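Local atomic coordinates of nudix Hydrolase, RenU (Mycolicibacterium smegmatis, PDB entry 6UUF), a protein that belongs to the magnesium-dependent Nudix hydrolases and probably hydrolyses NADH or related nucleoside diphosphate derivatives. Residues 48-51 with 52-55; 149-152 with 153-157. The protein carries 3 engineered substitutions. All blocks are in the same frame, centred on the assembly; numbering follows the deposited sequence.

Both contacts are local, each made within one continuous piece of chain: contact 1 is a pair of overlapping beta turns, contact 2 two successive turns of helix 144-158. Their centres lie 20 Å apart and their nearest atoms about 9 Å, so they do not touch directly. The connection runs through the segment just ahead of the helix: W54, near the end of contact 1, makes backbone hydrogen bonds with P141 and H143, and the side chains of Q50 and A55 touch H143. Strand 54-60, which contact 1 opens, leads into the Nudix box, which by its sequence pattern probably runs from the end of this strand through helix 67-79. Helix 144-158 packs against other strands of the same mixed sheet.

Contact 1. Residues 48-51 with 52-55; sequences SHQG and GTWA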
loop_
_atom_site.group_PDB
_atom_site.type_symbol
_atom_site.label_atom_id
_atom_site.label_comp_id
_atom_site.label_asym_id
_atom_site.label_seq_id
_atom_site.Cartn_x
_atom_site.Cartn_y
_atom_site.Cartn_z
ATOM N N SER A 48 8.117 14.350 0.620
ATOM C CA SER A 48 8.168 12.984 1.186
ATOM C C SER A 48 9.030 12.037 0.334
ATOM O O SER A 48 9.448 12.383 -0.809
ATOM C CB SER A 48 6.750 12.396 1.380
ATOM O OG SER A 48 6.148 11.982 0.152
ATOM N N HIS A 49 9.282 10.853 0.911
ATOM C CA HIS A 49 10.077 9.771 0.275
ATOM C C HIS A 49 9.501 9.407 -1.095
ATOM O O HIS A 49 8.358 8.927 -1.215
ATOM C CB HIS A 49 10.160 8.515 1.187
ATOM C CG HIS A 49 11.127 7.464 0.716
ATOM N ND1 HIS A 49 10.746 6.407 -0.088
ATOM C CD2 HIS A 49 12.451 7.292 0.963
ATOM C CE1 HIS A 49 11.799 5.646 -0.335
ATOM N NE2 HIS A 49 12.847 6.165 0.284
ATOM N N GLN A 50 10.297 9.667 -2.128
ATOM C CA GLN A 50 9.923 9.397 -3.500
ATOM C C GLN A 50 8.692 10.249 -3.909
ATOM O O GLN A 50 7.765 9.766 -4.566
ATOM C CB GLN A 50 9.702 7.883 -3.675
ATOM C CG GLN A 50 10.307 7.311 -4.939
ATOM C CD GLN A 50 11.791 7.059 -4.809
ATOM O OE1 GLN A 50 12.213 6.030 -4.277
ATOM N NE2 GLN A 50 12.589 7.986 -5.304
ATOM N N GLY A 51 8.704 11.523 -3.499
ATOM C CA GLY A 51 7.691 12.505 -3.906
ATOM C C GLY A 51 7.678 12.723 -5.415
ATOM O O GLY A 51 8.738 12.739 -6.045
ATOM N N GLY A 52 6.478 12.879 -5.987
ATOM C CA GLY A 52 6.279 12.897 -7.448
ATOM C C GLY A 52 5.805 11.566 -8.041
ATOM O O GLY A 52 5.403 11.501 -9.205
ATOM N N THR A 53 5.840 10.490 -7.262
ATOM C CA THR A 53 5.401 9.184 -7.782
ATOM C C THR A 53 4.164 8.719 -7.063
ATOM O O THR A 53 3.784 9.279 -6.042
ATOM C CB THR A 53 6.497 8.126 -7.641
ATOM O OG1 THR A 53 6.789 7.949 -6.250
ATOM C CG2 THR A 53 7.768 8.543 -8.419
ATOM N N TRP A 54 3.573 7.662 -7.606
ATOM C CA TRP A 54 2.341 7.057 -7.084
ATOM C C TRP A 54 2.654 5.747 -6.393
ATOM O O TRP A 54 3.468 4.960 -6.880
ATOM C CB TRP A 54 1.354 6.794 -8.229
ATOM C CG TRP A 54 0.846 8.023 -8.880
ATOM C CD1 TRP A 54 1.446 8.738 -9.891
ATOM C CD2 TRP A 54 -0.338 8.727 -8.536
ATOM N NE1 TRP A 54 0.672 9.824 -10.210
ATOM C CE2 TRP A 54 -0.429 9.840 -9.397
ATOM C CE3 TRP A 54 -1.340 8.524 -7.581
ATOM C CZ2 TRP A 54 -1.486 10.745 -9.342
ATOM C CZ3 TRP A 54 -2.412 9.411 -7.533
ATOM C CH2 TRP A 54 -2.478 10.515 -8.409
ATOM N N ALA A 55 2.007 5.501 -5.270
ATOM C CA ALA A 55 2.209 4.215 -4.539
ATOM C C ALA A 55 1.000 3.991 -3.671
ATOM O O ALA A 55 -0.012 4.690 -3.859
ATOM C CB ALA A 55 3.494 4.243 -3.725
#
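The peptide carbonyl of Q50 is the flat group on which T53 converges: the threonine hydroxyl enters in the carbonyl plane, with a C=O...OG1 angle of 151°, and T53 OG1 donates to Q50 O over 2.7 Å. The backbone adds a weak second bond, T53 N to Q50 O at 3.4 Å, so one oxygen receives both the hydroxyl and, weakly, the backbone N-H of T53. The hydroxyl owes its place to chi1 of 62°, which sets OG1 between the backbone N and the carbonyl carbon and points it at Q50 O. The Q50 side chain crosses that of T53 at a slant, its CG 3.8 Å from T53 OG1.

Two type II turns overlap here, S48 to G51 and Q50 to T53. The first is closed by G51 N donating to S48 O at 2.9 Å. In the second, G52 takes the third position with a positive phi of 99°, where a side chain's CB would clash with G51 O.

The turns reverse the chain between strands 37-44 and 54-60. G52 and T53 make backbone hydrogen bonds with R44, A55 pairs with Q42, and the rings of W54 and H43 meet with their planes inclined at about 35° as strand 54-60 enters the mixed sheet.

Contact 2. Residues 149-152 with 153-157; sequences SWQR and LREVT
Q151 NE2 donates to E155 OE2 over 2.7 Å. The bond meets the carboxylate on its anti side, 31° out of plane, while the amide and carboxylate planes stand nearly perpendicular. The other oxygen serves R152: E155 OE1 offers its anti lone pair to R152 NH1 in a salt bridge of 2.9 Å. E155 reaches both because its chain runs extended beyond CG (chi2 169°), whereas Q151 and R152 each bend at chi2 to come round to it. An alanine here would remove the carboxylate and is likely to leave the R152 charge without this mate and the Q151 amide freer to turn.

On another side of the helix, the indole of W150 has R154 CG over one face, a CH-pi contact 3.9 Å from the six-membered ring centroid. R154 CD follows at 3.6 Å from W150 CZ2, before the guanidinium continues to a salt bridge with D135. L153 CB lies 4.1 Å from W150 CE3, and the L153 side chain touches T94 and T109 on the sheet.

Backbone bonds such as L153 N to S149 O (2.9 Å) give the i to i+4 ladder of an amphipathic alpha-helix, whose polar flank carries the E155 network while W150, L153 and V156 pack on the mixed sheet, as in the alpha-beta-alpha sandwich of the Nudix fold.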
loop_
_atom_site.group_PDB
_atom_site.type_symbol
_atom_site.label_atom_id
_atom_site.label_comp_id
_atom_site.label_asym_id
_atom_site.label_seq_id
_atom_site.Cartn_x
_atom_site.Cartn_y
_atom_site.Cartn_z
ATOM N N SER A 149 6.738 -4.519 -8.068
ATOM C CA SER A 149 5.763 -5.481 -7.570
ATOM C C SER A 149 4.459 -5.538 -8.294
ATOM O O SER A 149 3.718 -6.507 -8.123
ATOM C CB SER A 149 5.454 -5.165 -6.102
ATOM O OG SER A 149 6.619 -5.430 -5.365
ATOM N N TRP A 150 4.136 -4.494 -9.064
ATOM C CA TRP A 150 2.787 -4.335 -9.563
ATOM C C TRP A 150 2.287 -5.532 -10.358
ATOM O O TRP A 150 1.167 -5.995 -10.128
ATOM C CB TRP A 150 2.649 -3.012 -10.345
ATOM C CG TRP A 150 1.270 -2.796 -10.925
ATOM C CD1 TRP A 150 0.943 -2.623 -12.253
ATOM C CD2 TRP A 150 0.047 -2.819 -10.207
ATOM N NE1 TRP A 150 -0.403 -2.493 -12.388
ATOM C CE2 TRP A 150 -0.986 -2.595 -11.145
ATOM C CE3 TRP A 150 -0.279 -2.961 -8.848
ATOM C CZ2 TRP A 150 -2.334 -2.536 -10.776
ATOM C CZ3 TRP A 150 -1.630 -2.905 -8.476
ATOM C CH2 TRP A 150 -2.639 -2.691 -9.444
ATOM N N GLN A 151 3.089 -6.055 -11.288
ATOM C CA GLN A 151 2.578 -7.150 -12.138
ATOM C C GLN A 151 2.234 -8.346 -11.287
ATOM O O GLN A 151 1.194 -8.981 -11.480
ATOM C CB GLN A 151 3.568 -7.530 -13.249
ATOM C CG GLN A 151 3.283 -8.849 -14.001
ATOM C CD GLN A 151 1.890 -8.996 -14.655
ATOM O OE1 GLN A 151 1.199 -8.016 -14.967
ATOM N NE2 GLN A 151 1.485 -10.259 -14.879
ATOM N N ARG A 152 3.116 -8.647 -10.327
ATOM C CA ARG A 152 2.879 -9.732 -9.401
ATOM C C ARG A 152 1.583 -9.512 -8.590
ATOM O O ARG A 152 0.742 -10.415 -8.537
ATOM C CB ARG A 152 4.090 -9.939 -8.512
ATOM C CG ARG A 152 4.073 -11.256 -7.737
ATOM C CD ARG A 152 4.286 -12.511 -8.621
ATOM N NE ARG A 152 4.031 -13.736 -7.831
ATOM C CZ ARG A 152 3.003 -14.584 -7.964
ATOM N NH1 ARG A 152 2.067 -14.445 -8.913
ATOM N NH2 ARG A 152 2.924 -15.620 -7.131
ATOM N N LEU A 153 1.382 -8.306 -8.038
ATOM C CA LEU A 153 0.106 -7.987 -7.372
ATOM C C LEU A 153 -1.101 -8.177 -8.255
ATOM O O LEU A 153 -2.142 -8.606 -7.778
ATOM C CB LEU A 153 0.085 -6.545 -6.841
ATOM C CG LEU A 153 0.994 -6.388 -5.651
ATOM C CD1 LEU A 153 1.320 -4.943 -5.372
ATOM C CD2 LEU A 153 0.362 -7.041 -4.435
ATOM N N ARG A 154 -0.996 -7.820 -9.537
ATOM C CA ARG A 154 -2.111 -8.062 -10.457
ATOM C C ARG A 154 -2.462 -9.535 -10.594
ATOM O O ARG A 154 -3.647 -9.902 -10.637
ATOM C CB ARG A 154 -1.762 -7.517 -11.821
ATOM C CG ARG A 154 -1.825 -6.023 -11.857
ATOM C CD ARG A 154 -3.116 -5.613 -12.501
ATOM N NE ARG A 154 -2.916 -5.412 -13.915
ATOM C CZ ARG A 154 -3.888 -5.207 -14.791
ATOM N NH1 ARG A 154 -5.182 -5.246 -14.438
ATOM N NH2 ARG A 154 -3.543 -4.980 -16.040
ATOM N N GLU A 155 -1.424 -10.374 -10.691
ATOM C CA GLU A 155 -1.637 -11.829 -10.801
ATOM C C GLU A 155 -2.380 -12.326 -9.545
ATOM O O GLU A 155 -3.348 -13.073 -9.608
ATOM C CB GLU A 155 -0.307 -12.561 -10.995
ATOM C CG GLU A 155 0.348 -12.251 -12.329
ATOM C CD GLU A 155 1.795 -12.714 -12.503
ATOM O OE1 GLU A 155 2.429 -13.251 -11.562
ATOM O OE2 GLU A 155 2.320 -12.520 -13.626
ATOM N N VAL A 156 -1.937 -11.858 -8.402
ATOM C CA VAL A 156 -2.631 -12.151 -7.167
ATOM C C VAL A 156 -4.031 -11.566 -7.128
ATOM O O VAL A 156 -4.964 -12.249 -6.773
ATOM C CB VAL A 156 -1.846 -11.652 -5.948
ATOM C CG1 VAL A 156 -2.637 -11.856 -4.666
ATOM C CG2 VAL A 156 -0.508 -12.388 -5.872
ATOM N N THR A 157 -4.216 -10.318 -7.485
ATOM C CA THR A 157 -5.580 -9.771 -7.381
ATOM C C THR A 157 -6.553 -10.555 -8.271
ATOM O O THR A 157 -7.713 -10.740 -7.904
ATOM C CB THR A 157 -5.638 -8.262 -7.712
ATOM O OG1 THR A 157 -5.010 -8.049 -8.961
ATOM C CG2 THR A 157 -4.907 -7.432 -6.649
#